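Local coordinates for secretion activator protein, hypothetical (Brucella abortus bv. 1 str. 9-941, PDB 7DNP) that probably cleaves the glycan strands of peptidoglycan as a muramidase (autolysin) serving the type IV secretion system, at residues 31-37 with 53-58; 69-73 with 86-91; 2-6 with 78-84. All coordinates share one frame; numbering follows the deposited sequence.

Contact 1: 31-37 with 53-58; sequences TNMGITL and VKALTK. With H9U ((2R)-2-[[(2S)-2-[[(2R)-2-[(2R,3S,4R,5R,6S)-5-acetamido-3-[(2S,3R,4R,5S,6R)-3-acetamido-6-(hydroxymethyl)-4,5-bis(oxidanyl)oxan-2-yl]oxy-2-(hydroxymethyl)-6-oxidanyl-oxan-4-yl]oxypropanoyl]amino]propanoyl]amino]pentanedioic acid), chain B.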
loop_
_atom_site.group_PDB
_atom_site.type_symbol
_atom_site.label_atom_id
_atom_site.label_comp_id
_atom_site.label_asym_id
_atom_site.label_seq_id
_atom_site.Cartn_x
_atom_site.Cartn_y
_atom_site.Cartn_z
ATOM N N THR A 31 0.242 -13.628 8.874
ATOM C CA THR A 31 1.130 -12.533 8.519
ATOM C C THR A 31 2.081 -12.236 9.673
ATOM O O THR A 31 1.780 -12.500 10.840
ATOM C CB THR A 31 0.355 -11.253 8.178
ATOM O OG1 THR A 31 -0.346 -10.803 9.343
ATOM C CG2 THR A 31 -0.644 -11.500 7.052
ATOM N N ASN A 32 3.237 -11.673 9.327
ATOM C CA ASN A 32 4.180 -11.136 10.301
ATOM C C ASN A 32 4.576 -9.740 9.848
ATOM O O ASN A 32 5.106 -9.571 8.745
ATOM C CB ASN A 32 5.414 -12.029 10.443
ATOM C CG ASN A 32 6.188 -11.750 11.721
ATOM O OD1 ASN A 32 5.994 -10.716 12.361
ATOM N ND2 ASN A 32 7.061 -12.677 12.103
ATOM N N MET A 33 4.314 -8.745 10.699
ATOM C CA MET A 33 4.523 -7.340 10.350
ATOM C C MET A 33 3.800 -6.983 9.055
ATOM O O MET A 33 4.266 -6.152 8.268
ATOM C CB MET A 33 6.016 -7.014 10.256
ATOM C CG MET A 33 6.778 -7.337 11.527
ATOM S SD MET A 33 8.548 -7.489 11.266
ATOM C CE MET A 33 8.631 -9.106 10.487
ATOM N N GLY A 34 2.654 -7.623 8.821
ATOM C CA GLY A 34 1.859 -7.388 7.637
ATOM C C GLY A 34 2.235 -8.222 6.430
ATOM O O GLY A 34 1.498 -8.204 5.436
ATOM N N ILE A 35 3.342 -8.954 6.480
ATOM C CA ILE A 35 3.821 -9.731 5.341
ATOM C C ILE A 35 3.110 -11.079 5.319
ATOM O O ILE A 35 3.173 -11.838 6.293
ATOM C CB ILE A 35 5.344 -9.912 5.402
ATOM C CG1 ILE A 35 6.037 -8.551 5.487
ATOM C CG2 ILE A 35 5.838 -10.700 4.196
ATOM C CD1 ILE A 35 5.975 -7.764 4.201
ATOM N N THR A 36 2.448 -11.389 4.203
ATOM C CA THR A 36 1.727 -12.647 4.079
ATOM C C THR A 36 2.655 -13.756 3.597
ATOM O O THR A 36 3.796 -13.523 3.183
ATOM C CB THR A 36 0.554 -12.529 3.107
ATOM O OG1 THR A 36 1.053 -12.453 1.764
ATOM C CG2 THR A 36 -0.284 -11.297 3.417
ATOM N N LEU A 37 2.131 -14.983 3.634
ATOM C CA LEU A 37 2.923 -16.139 3.232
ATOM C C LEU A 37 3.246 -16.096 1.744
ATOM O O LEU A 37 4.368 -16.424 1.337
ATOM C CB LEU A 37 2.181 -17.425 3.590
ATOM C CG LEU A 37 2.941 -18.733 3.395
ATOM C CD1 LEU A 37 2.652 -19.677 4.551
ATOM C CD2 LEU A 37 2.571 -19.376 2.070
ATOM N N VAL A 53 7.185 -17.637 7.972
ATOM C CA VAL A 53 6.541 -16.344 8.180
ATOM C C VAL A 53 6.675 -15.916 9.636
ATOM O O VAL A 53 6.986 -14.756 9.934
ATOM C CB VAL A 53 5.068 -16.405 7.737
ATOM C CG1 VAL A 53 4.341 -15.117 8.104
ATOM C CG2 VAL A 53 4.986 -16.660 6.242
ATOM N N LYS A 54 6.468 -16.854 10.563
ATOM C CA LYS A 54 6.593 -16.548 11.984
ATOM C C LYS A 54 8.009 -16.110 12.354
ATOM O O LYS A 54 8.182 -15.267 13.242
ATOM C CB LYS A 54 6.170 -17.767 12.807
ATOM C CG LYS A 54 5.959 -17.499 14.280
ATOM C CD LYS A 54 5.190 -18.639 14.936
ATOM C CE LYS A 54 4.723 -18.267 16.336
ATOM N NZ LYS A 54 5.788 -18.490 17.357
ATOM N N ALA A 55 9.028 -16.647 11.683
ATOM C CA ALA A 55 10.409 -16.282 11.974
ATOM C C ALA A 55 10.904 -15.075 11.180
ATOM O O ALA A 55 12.055 -14.672 11.365
ATOM C CB ALA A 55 11.340 -17.475 11.718
ATOM N N LEU A 56 10.075 -14.491 10.313
ATOM C CA LEU A 56 10.498 -13.362 9.487
ATOM C C LEU A 56 11.125 -12.256 10.327
ATOM O O LEU A 56 10.584 -11.865 11.365
ATOM C CB LEU A 56 9.301 -12.807 8.713
ATOM C CG LEU A 56 9.594 -11.684 7.712
ATOM C CD1 LEU A 56 10.581 -12.149 6.659
ATOM C CD2 LEU A 56 8.308 -11.200 7.054
ATOM N N THR A 57 12.273 -11.755 9.873
ATOM C CA THR A 57 12.961 -10.655 10.530
ATOM C C THR A 57 12.421 -9.317 10.032
ATOM O O THR A 57 11.885 -9.208 8.929
ATOM C CB THR A 57 14.474 -10.708 10.283
ATOM O OG1 THR A 57 14.757 -10.331 8.924
ATOM C CG2 THR A 57 15.035 -12.104 10.552
ATOM N N LYS A 58 12.582 -8.287 10.867
ATOM C CA LYS A 58 12.167 -6.950 10.460
ATOM C C LYS A 58 13.014 -6.427 9.305
ATOM O O LYS A 58 12.506 -5.694 8.452
ATOM C CB LYS A 58 12.229 -5.992 11.652
ATOM C CG LYS A 58 11.624 -4.621 11.385
ATOM C CD LYS A 58 11.551 -3.778 12.658
ATOM C CE LYS A 58 10.799 -2.476 12.412
ATOM N NZ LYS A 58 10.908 -1.529 13.560
HETATM C C22 H9U B . -2.937 -8.043 3.313
HETATM C C24 H9U B . -4.964 -8.130 4.687
HETATM C C26 H9U B . -2.133 -7.687 4.581
HETATM C C28 H9U B . -4.129 -7.898 5.956
HETATM C C23 H9U B . -4.176 -8.793 3.626
HETATM C C25 H9U B . -2.020 -8.346 1.154
HETATM C C27 H9U B . -0.588 -8.513 0.590
HETATM C C29 H9U B . -0.535 -8.132 -0.840
HETATM C C30 H9U B . -1.555 -8.828 -1.647
HETATM C C31 H9U B . -2.950 -8.545 -1.071
HETATM C C32 H9U B . -5.892 -9.873 2.185
HETATM C C33 H9U B . -1.076 -6.679 4.256
HETATM C C34 H9U B . -4.016 -9.189 -1.904
HETATM C C35 H9U B . -7.460 -8.280 5.105
HETATM C C36 H9U B . -7.065 -9.237 1.448
HETATM C C37 H9U B . 1.563 -8.030 2.007
HETATM C C38 H9U B . -5.303 -11.016 1.373
HETATM C C39 H9U B . -8.067 -7.186 0.363
HETATM C C40 H9U B . -8.699 -9.068 5.519
HETATM C C41 H9U B . 2.392 -6.963 2.721
HETATM C C42 H9U B . -7.855 -7.474 -1.119
HETATM C C43 H9U B . -8.224 -9.043 -3.090
HETATM C C44 H9U B . -8.025 -5.687 0.591
HETATM C C45 H9U B . -7.055 -10.009 -3.220
HETATM C C46 H9U B . -9.470 -9.737 -3.621
HETATM C C47 H9U B . -9.632 -9.510 -5.123
HETATM C C48 H9U B . -10.907 -10.161 -5.652
HETATM N N18 H9U B . -6.166 -8.919 5.093
HETATM N N19 H9U B . 0.340 -7.606 1.338
HETATM N N20 H9U B . -6.968 -7.822 1.069
HETATM N N21 H9U B . -8.408 -8.710 -1.683
HETATM O O01 H9U B . -2.109 -8.848 2.442
HETATM O O02 H9U B . -2.943 -7.100 5.654
HETATM O O03 H9U B . -3.015 -9.028 0.310
HETATM O O04 H9U B . -4.950 -8.836 2.359
HETATM O O05 H9U B . -3.724 -9.106 6.460
HETATM O O06 H9U B . 0.808 -8.403 -1.398
HETATM O O07 H9U B . -1.504 -8.362 -3.008
HETATM O O08 H9U B . -0.476 -6.315 5.471
HETATM O O09 H9U B . -3.824 -10.576 -1.912
HETATM O O10 H9U B . -7.565 -7.140 4.792
HETATM O O11 H9U B . -8.036 -9.864 1.195
HETATM O O12 H9U B . 1.928 -9.163 2.006
HETATM O O13 H9U B . -7.238 -6.704 -1.782
HETATM O O14 H9U B . -6.304 -9.949 -4.232
HETATM O O15 H9U B . -6.844 -10.865 -2.319
HETATM O O16 H9U B . -11.673 -10.768 -4.856
HETATM O O17 H9U B . -11.184 -10.089 -6.880
#

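Contact 2: 69-73 with 86-91; sequences YWNKV and TLDFAI. With H9U ((2R)-2-[[(2S)-2-[[(2R)-2-[(2R,3S,4R,5R,6S)-5-acetamido-3-[(2S,3R,4R,5S,6R)-3-acetamido-6-(hydroxymethyl)-4,5-bis(oxidanyl)oxan-2-yl]oxy-2-(hydroxymethyl)-6-oxidanyl-oxan-4-yl]oxypropanoyl]amino]propanoyl]amino]pentanedioic acid), chain B.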
loop_
_atom_site.group_PDB
_atom_site.type_symbol
_atom_site.label_atom_id
_atom_site.label_comp_id
_atom_site.label_asym_id
_atom_site.label_seq_id
_atom_site.Cartn_x
_atom_site.Cartn_y
_atom_site.Cartn_z
ATOM N N TYR A 69 6.937 -3.073 -2.810
ATOM C CA TYR A 69 5.749 -2.251 -2.639
ATOM C C TYR A 69 6.072 -0.800 -2.964
ATOM O O TYR A 69 5.572 -0.267 -3.958
ATOM C CB TYR A 69 5.185 -2.431 -1.224
ATOM C CG TYR A 69 4.613 -3.822 -1.047
ATOM C CD1 TYR A 69 3.310 -4.111 -1.435
ATOM C CD2 TYR A 69 5.392 -4.860 -0.546
ATOM C CE1 TYR A 69 2.788 -5.385 -1.302
ATOM C CE2 TYR A 69 4.878 -6.140 -0.411
ATOM C CZ TYR A 69 3.578 -6.397 -0.793
ATOM O OH TYR A 69 3.063 -7.665 -0.662
ATOM N N TRP A 70 6.938 -0.176 -2.161
ATOM C CA TRP A 70 7.351 1.204 -2.411
ATOM C C TRP A 70 7.911 1.382 -3.822
ATOM O O TRP A 70 7.476 2.268 -4.567
ATOM C CB TRP A 70 8.381 1.629 -1.359
ATOM C CG TRP A 70 8.909 3.026 -1.522
ATOM C CD1 TRP A 70 10.128 3.387 -2.012
ATOM C CD2 TRP A 70 8.237 4.244 -1.180
ATOM N NE1 TRP A 70 10.257 4.755 -2.000
ATOM C CE2 TRP A 70 9.109 5.304 -1.494
ATOM C CE3 TRP A 70 6.978 4.541 -0.646
ATOM C CZ2 TRP A 70 8.767 6.640 -1.288
ATOM C CZ3 TRP A 70 6.642 5.872 -0.442
ATOM C CH2 TRP A 70 7.530 6.900 -0.762
ATOM N N ASN A 71 8.881 0.546 -4.212
ATOM C CA ASN A 71 9.474 0.692 -5.541
ATOM C C ASN A 71 8.498 0.316 -6.650
ATOM O O ASN A 71 8.568 0.880 -7.748
ATOM C CB ASN A 71 10.750 -0.148 -5.654
ATOM C CG ASN A 71 11.925 0.475 -4.922
ATOM O OD1 ASN A 71 11.901 1.658 -4.576
ATOM N ND2 ASN A 71 12.962 -0.316 -4.683
ATOM N N LYS A 72 7.583 -0.622 -6.398
ATOM C CA LYS A 72 6.641 -1.038 -7.433
ATOM C C LYS A 72 5.509 -0.040 -7.654
ATOM O O LYS A 72 4.751 -0.190 -8.618
ATOM C CB LYS A 72 6.064 -2.417 -7.094
ATOM C CG LYS A 72 7.118 -3.513 -7.107
ATOM C CD LYS A 72 6.631 -4.772 -7.809
ATOM C CE LYS A 72 7.816 -5.644 -8.240
ATOM N NZ LYS A 72 8.048 -6.797 -7.319
ATOM N N VAL A 73 5.367 0.962 -6.792
ATOM C CA VAL A 73 4.471 2.083 -7.043
ATOM C C VAL A 73 5.251 3.364 -7.320
ATOM O O VAL A 73 4.667 4.456 -7.321
ATOM C CB VAL A 73 3.476 2.273 -5.884
ATOM C CG1 VAL A 73 2.684 0.989 -5.653
ATOM C CG2 VAL A 73 4.201 2.700 -4.611
ATOM N N THR A 86 -0.701 5.703 -2.067
ATOM C CA THR A 86 -0.531 4.604 -3.009
ATOM C C THR A 86 0.181 3.426 -2.356
ATOM O O THR A 86 -0.163 2.264 -2.612
ATOM C CB THR A 86 0.233 5.101 -4.233
ATOM O OG1 THR A 86 -0.459 6.229 -4.784
ATOM C CG2 THR A 86 0.343 4.009 -5.286
ATOM N N LEU A 87 1.159 3.707 -1.490
ATOM C CA LEU A 87 1.885 2.640 -0.802
ATOM C C LEU A 87 0.959 1.808 0.077
ATOM O O LEU A 87 1.012 0.571 0.055
ATOM C CB LEU A 87 3.019 3.232 0.036
ATOM C CG LEU A 87 3.723 2.280 1.008
ATOM C CD1 LEU A 87 4.466 1.183 0.263
ATOM C CD2 LEU A 87 4.669 3.055 1.920
ATOM N N ASP A 88 0.112 2.459 0.875
ATOM C CA ASP A 88 -0.742 1.679 1.765
ATOM C C ASP A 88 -1.736 0.832 0.981
ATOM O O ASP A 88 -1.964 -0.335 1.322
ATOM C CB ASP A 88 -1.486 2.573 2.751
ATOM C CG ASP A 88 -2.225 1.759 3.794
ATOM O OD1 ASP A 88 -1.567 1.278 4.735
ATOM O OD2 ASP A 88 -3.451 1.561 3.650
ATOM N N PHE A 89 -2.346 1.406 -0.060
ATOM C CA PHE A 89 -3.193 0.632 -0.963
ATOM C C PHE A 89 -2.417 -0.551 -1.539
ATOM O O PHE A 89 -2.920 -1.681 -1.576
ATOM C CB PHE A 89 -3.719 1.560 -2.069
ATOM C CG PHE A 89 -4.945 1.057 -2.800
ATOM C CD1 PHE A 89 -5.404 -0.242 -2.652
ATOM C CD2 PHE A 89 -5.628 1.906 -3.663
ATOM C CE1 PHE A 89 -6.525 -0.684 -3.340
ATOM C CE2 PHE A 89 -6.749 1.471 -4.353
ATOM C CZ PHE A 89 -7.199 0.171 -4.190
ATOM N N ALA A 90 -1.166 -0.314 -1.947
ATOM C CA ALA A 90 -0.335 -1.391 -2.476
ATOM C C ALA A 90 -0.083 -2.465 -1.429
ATOM O O ALA A 90 -0.082 -3.659 -1.745
ATOM C CB ALA A 90 0.992 -0.829 -2.990
ATOM N N ILE A 91 0.149 -2.066 -0.177
ATOM C CA ILE A 91 0.397 -3.059 0.867
ATOM C C ILE A 91 -0.840 -3.920 1.080
ATOM O O ILE A 91 -0.750 -5.146 1.229
ATOM C CB ILE A 91 0.835 -2.370 2.172
ATOM C CG1 ILE A 91 2.248 -1.800 2.025
ATOM C CG2 ILE A 91 0.757 -3.349 3.349
ATOM C CD1 ILE A 91 2.671 -0.912 3.185
HETATM C C22 H9U B . -2.937 -8.043 3.313
HETATM C C24 H9U B . -4.964 -8.130 4.687
HETATM C C26 H9U B . -2.133 -7.687 4.581
HETATM C C28 H9U B . -4.129 -7.898 5.956
HETATM C C23 H9U B . -4.176 -8.793 3.626
HETATM C C25 H9U B . -2.020 -8.346 1.154
HETATM C C27 H9U B . -0.588 -8.513 0.590
HETATM C C29 H9U B . -0.535 -8.132 -0.840
HETATM C C30 H9U B . -1.555 -8.828 -1.647
HETATM C C31 H9U B . -2.950 -8.545 -1.071
HETATM C C32 H9U B . -5.892 -9.873 2.185
HETATM C C33 H9U B . -1.076 -6.679 4.256
HETATM C C34 H9U B . -4.016 -9.189 -1.904
HETATM C C35 H9U B . -7.460 -8.280 5.105
HETATM C C36 H9U B . -7.065 -9.237 1.448
HETATM C C37 H9U B . 1.563 -8.030 2.007
HETATM C C38 H9U B . -5.303 -11.016 1.373
HETATM C C39 H9U B . -8.067 -7.186 0.363
HETATM C C40 H9U B . -8.699 -9.068 5.519
HETATM C C41 H9U B . 2.392 -6.963 2.721
HETATM C C42 H9U B . -7.855 -7.474 -1.119
HETATM C C43 H9U B . -8.224 -9.043 -3.090
HETATM C C44 H9U B . -8.025 -5.687 0.591
HETATM C C45 H9U B . -7.055 -10.009 -3.220
HETATM C C46 H9U B . -9.470 -9.737 -3.621
HETATM C C47 H9U B . -9.632 -9.510 -5.123
HETATM C C48 H9U B . -10.907 -10.161 -5.652
HETATM N N18 H9U B . -6.166 -8.919 5.093
HETATM N N19 H9U B . 0.340 -7.606 1.338
HETATM N N20 H9U B . -6.968 -7.822 1.069
HETATM N N21 H9U B . -8.408 -8.710 -1.683
HETATM O O01 H9U B . -2.109 -8.848 2.442
HETATM O O02 H9U B . -2.943 -7.100 5.654
HETATM O O03 H9U B . -3.015 -9.028 0.310
HETATM O O04 H9U B . -4.950 -8.836 2.359
HETATM O O05 H9U B . -3.724 -9.106 6.460
HETATM O O06 H9U B . 0.808 -8.403 -1.398
HETATM O O07 H9U B . -1.504 -8.362 -3.008
HETATM O O08 H9U B . -0.476 -6.315 5.471
HETATM O O09 H9U B . -3.824 -10.576 -1.912
HETATM O O10 H9U B . -7.565 -7.140 4.792
HETATM O O11 H9U B . -8.036 -9.864 1.195
HETATM O O12 H9U B . 1.928 -9.163 2.006
HETATM O O13 H9U B . -7.238 -6.704 -1.782
HETATM O O14 H9U B . -6.304 -9.949 -4.232
HETATM O O15 H9U B . -6.844 -10.865 -2.319
HETATM O O16 H9U B . -11.673 -10.768 -4.856
HETATM O O17 H9U B . -11.184 -10.089 -6.880
#

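Contact 3: 2-6 with 78-84; sequences AKGTF and LPAGVDH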
loop_
_atom_site.group_PDB
_atom_site.type_symbol
_atom_site.label_atom_id
_atom_site.label_comp_id
_atom_site.label_asym_id
_atom_site.label_seq_id
_atom_site.Cartn_x
_atom_site.Cartn_y
_atom_site.Cartn_z
ATOM N N ALA A 2 7.811 10.763 -3.059
ATOM C CA ALA A 2 9.004 11.489 -2.622
ATOM C C ALA A 2 9.904 10.580 -1.789
ATOM O O ALA A 2 9.416 9.779 -0.998
ATOM C CB ALA A 2 8.613 12.733 -1.828
ATOM N N LYS A 3 11.220 10.736 -1.965
ATOM C CA LYS A 3 12.184 9.811 -1.372
ATOM C C LYS A 3 12.059 9.753 0.144
ATOM O O LYS A 3 12.105 8.669 0.736
ATOM C CB LYS A 3 13.603 10.218 -1.774
ATOM C CG LYS A 3 14.710 9.548 -0.958
ATOM C CD LYS A 3 16.083 10.068 -1.367
ATOM C CE LYS A 3 17.196 9.445 -0.532
ATOM N NZ LYS A 3 18.530 9.963 -0.956
ATOM N N GLY A 4 11.900 10.908 0.791
ATOM C CA GLY A 4 11.889 10.978 2.242
ATOM C C GLY A 4 10.639 10.432 2.903
ATOM O O GLY A 4 10.617 10.318 4.132
ATOM N N THR A 5 9.605 10.094 2.131
ATOM C CA THR A 5 8.374 9.605 2.738
ATOM C C THR A 5 8.538 8.196 3.297
ATOM O O THR A 5 7.903 7.855 4.302
ATOM C CB THR A 5 7.233 9.642 1.722
ATOM O OG1 THR A 5 7.112 10.964 1.180
ATOM C CG2 THR A 5 5.907 9.246 2.384
ATOM N N PHE A 6 9.382 7.371 2.673
ATOM C CA PHE A 6 9.492 5.975 3.091
ATOM C C PHE A 6 9.947 5.868 4.544
ATOM O O PHE A 6 9.345 5.139 5.343
ATOM C CB PHE A 6 10.442 5.222 2.158
ATOM C CG PHE A 6 10.408 3.732 2.334
ATOM C CD1 PHE A 6 9.298 2.996 1.941
ATOM C CD2 PHE A 6 11.487 3.064 2.897
ATOM C CE1 PHE A 6 9.266 1.617 2.106
ATOM C CE2 PHE A 6 11.464 1.683 3.060
ATOM C CZ PHE A 6 10.355 0.961 2.669
ATOM N N LEU A 78 6.523 9.653 -7.001
ATOM C CA LEU A 78 5.202 10.223 -6.796
ATOM C C LEU A 78 5.298 11.464 -5.906
ATOM O O LEU A 78 6.234 11.595 -5.110
ATOM C CB LEU A 78 4.264 9.195 -6.162
ATOM C CG LEU A 78 3.874 7.975 -7.002
ATOM C CD1 LEU A 78 2.936 7.061 -6.221
ATOM C CD2 LEU A 78 3.227 8.404 -8.309
ATOM N N PRO A 79 4.358 12.401 -6.036
ATOM C CA PRO A 79 4.342 13.554 -5.129
ATOM C C PRO A 79 4.197 13.102 -3.684
ATOM O O PRO A 79 3.626 12.046 -3.395
ATOM C CB PRO A 79 3.117 14.359 -5.584
ATOM C CG PRO A 79 2.817 13.883 -6.957
ATOM C CD PRO A 79 3.254 12.445 -7.008
ATOM N N ALA A 80 4.738 13.911 -2.776
ATOM C CA ALA A 80 4.565 13.653 -1.355
ATOM C C ALA A 80 3.082 13.560 -1.016
ATOM O O ALA A 80 2.260 14.325 -1.530
ATOM C CB ALA A 80 5.231 14.756 -0.528
ATOM N N GLY A 81 2.744 12.613 -0.161
ATOM C CA GLY A 81 1.349 12.330 0.163
ATOM C C GLY A 81 0.689 11.352 -0.780
ATOM O O GLY A 81 0.098 10.366 -0.342
ATOM N N VAL A 82 0.760 11.629 -2.084
ATOM C CA VAL A 82 0.321 10.649 -3.073
ATOM C C VAL A 82 1.094 9.349 -2.898
ATOM O O VAL A 82 0.525 8.255 -2.998
ATOM C CB VAL A 82 0.485 11.208 -4.499
ATOM C CG1 VAL A 82 0.186 10.127 -5.528
ATOM C CG2 VAL A 82 -0.420 12.420 -4.710
ATOM N N ASP A 83 2.402 9.454 -2.639
ATOM C CA ASP A 83 3.220 8.263 -2.429
ATOM C C ASP A 83 2.674 7.412 -1.288
ATOM O O ASP A 83 2.508 6.197 -1.434
ATOM C CB ASP A 83 4.681 8.660 -2.173
ATOM C CG ASP A 83 4.833 9.789 -1.155
ATOM O OD1 ASP A 83 3.849 10.153 -0.480
ATOM O OD2 ASP A 83 5.964 10.311 -1.024
ATOM N N HIS A 84 2.347 8.043 -0.154
ATOM C CA HIS A 84 1.889 7.283 1.009
ATOM C C HIS A 84 0.533 6.638 0.755
ATOM O O HIS A 84 0.320 5.472 1.111
ATOM C CB HIS A 84 1.826 8.182 2.244
ATOM C CG HIS A 84 1.319 7.484 3.469
ATOM N ND1 HIS A 84 2.046 6.518 4.128
ATOM C CD2 HIS A 84 0.151 7.604 4.145
ATOM C CE1 HIS A 84 1.352 6.076 5.164
ATOM N NE2 HIS A 84 0.198 6.717 5.194
#

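Contact 1: 31-37 with 53-58
Strands 31-32 and 35-36, joined by a type I' turn from N32 to I35, bring the backbone of N32 to within 6.1 Å of V53, CA to CA, where helix 50-54 runs out into the loop 55-57. This beta-hairpin belongs to the small antiparallel sheet of a lysozyme-clan glycosyl hydrolase 108 domain; residues 53-58 pack on its N32, M33, I35 and L37, and the peptidoglycan fragment H9U meets G34 O and T36 N. The amide of N32 makes the polar link: with CG anti to its backbone N (chi1 -162°), ND2 reaches V53 O at 3.0 Å. The bond lies in the plane of both the amide and the carbonyl, and its N-H...O angle is 157°. V53 O also accepts from L56 N, so two donors grip this one oxygen at the end of the helix. K54 O is equally near ND2 but badly angled for a bond. Beside the amide, V53 splits its two methyls, CG1 lying against the backbone of the hairpin and CG2 against CA and CB of L37. L56 lays CD2 against the I35 side chain, 3.6 Å from CB, the two side chains crossing at about a right angle. M33 bends at chi3, which carries CE over L56 CG and the carbonyl oxygens of L56 and T57 while SD rests on K58 CA. At G34 the backbone conformation suits glycine, and its carbonyl accepts from H9U O08 at 2.7 Å. Y65 bonds to M33 O, tying the turn to helix 58-70. On the ligand side, T36 N holds the acetamido oxygen O12 of H9U at 3.2 Å.

Contact 2: 69-73 with 86-91
T86, the first residue of the helix 82-93 segment, puts its methyl CG2 against V73 CB at 3.6 Å, the two side chains sliding past each other in opposite directions. Here the C-terminal part of helix 58-70 and the residues that follow pack on helix 82-93, deep in the helical body of the lysozyme-clan glycosyl hydrolase 108 domain. The hydroxyl of T86 is turned back to its own helix, where it bonds to V82 O. Next along, L87 has CG anti to the backbone N (chi1 170°), and its two methyls divide the work. CD1 sits by the backbone N of W70 and 4.0 Å from Y69 CB, while CD2 approaches the indole obliquely, 3.8 Å from W70 CE3; the W70 and L87 side chains cross at about a right angle. The indole is further fixed by its NE1, which bonds to D76. A90 is small enough for close approach: its CB meets V73 CG1 at 3.6 Å, and its carbonyl oxygen lies at the edge of the Y69 ring, near the ring plane, 3.4 Å from CE1. I91 ends the segment. Its CA comes obliquely to the Y69 ring, 3.9 Å from CD1, and CG2 lies beside the sugar C33. The I91 carbonyl of helix 82-93 and the Y69 hydroxyl thus meet the same N-acetylated sugar of H9U. I91 O accepts from the acetamido nitrogen N19 at 2.7 Å, with an N-H...O angle of 162°, which orients that amide. Y69 OH, which also bonds to T39, is hydrogen-bonded to H9U O06 in the plane of the phenol ring, either hydroxyl being a possible donor; the 2.5 Å between OH and O06 is very short and its exact value doubtful.

Contact 3: 2-6 with 78-84
With chi1 at 47°, D83 holds CG between its backbone N and carbonyl carbon, turning the carboxylate back over the first turn of helix 82-93, while T5, at chi1 -55°, sets OG1 beside its own backbone N; the two side chains then meet from opposite directions. T5 OG1 donates to D83 OD2 at 2.6 Å, on the syn side of the carboxylate. The backbone N of A2 reaches the same oxygen from the anti side at 2.8 Å. The two donors thus reach OD2 from opposite faces, each tilted about 30° out of the carboxylate plane. A2 N has a second acceptor in L78 O, at 2.7 Å, a bond tilted moderately from the carbonyl plane. The other carboxylate oxygen, OD1, takes weak, bent bonds from the backbone N of G81, the N-cap residue, and from that of H84. Apolar contacts are slight: A2 CB touches A80 CB at 4.1 Å, and T5 CG2 lies near H84 CB. A type I turn from A2 to T5 leads into helix 5-17, and the contact thereby pins the very start of the modelled chain to the loop and first turn of helix 82-93. W70 of helix 58-70 touches both T5 and D83, and F169 of helix 148-170 meets the ring of H84 edge-to-face. A2 N donates to two acceptors, more than a single peptide N-H can straightforwardly serve, which is consistent with a free amino terminus; if so, its charge would probably favour the ionised carboxylate of D83.

Contacts 2 and 3 are neighbours, their centres 10 Å apart; both use helix 82-93, and they touch through W70, which packs on A2, F6 and D83. Contact 1 stands at the other end, with centres about 17 Å from contact 2 and 24 Å from contact 3, on strands 31-32 and 35-36 of the small sheet. Along the chain, contact 1 closes before contact 2 opens: helix 50-54 of contact 1 is followed by helix 58-70, which runs from K58 of contact 1 to contact 2. Contact 1 is nested within the loop closed by contact 3, whose segments alternate with those of contact 2. Contacts 1 and 2 both bind H9U, so the sheet and the helical body together frame the glycan site.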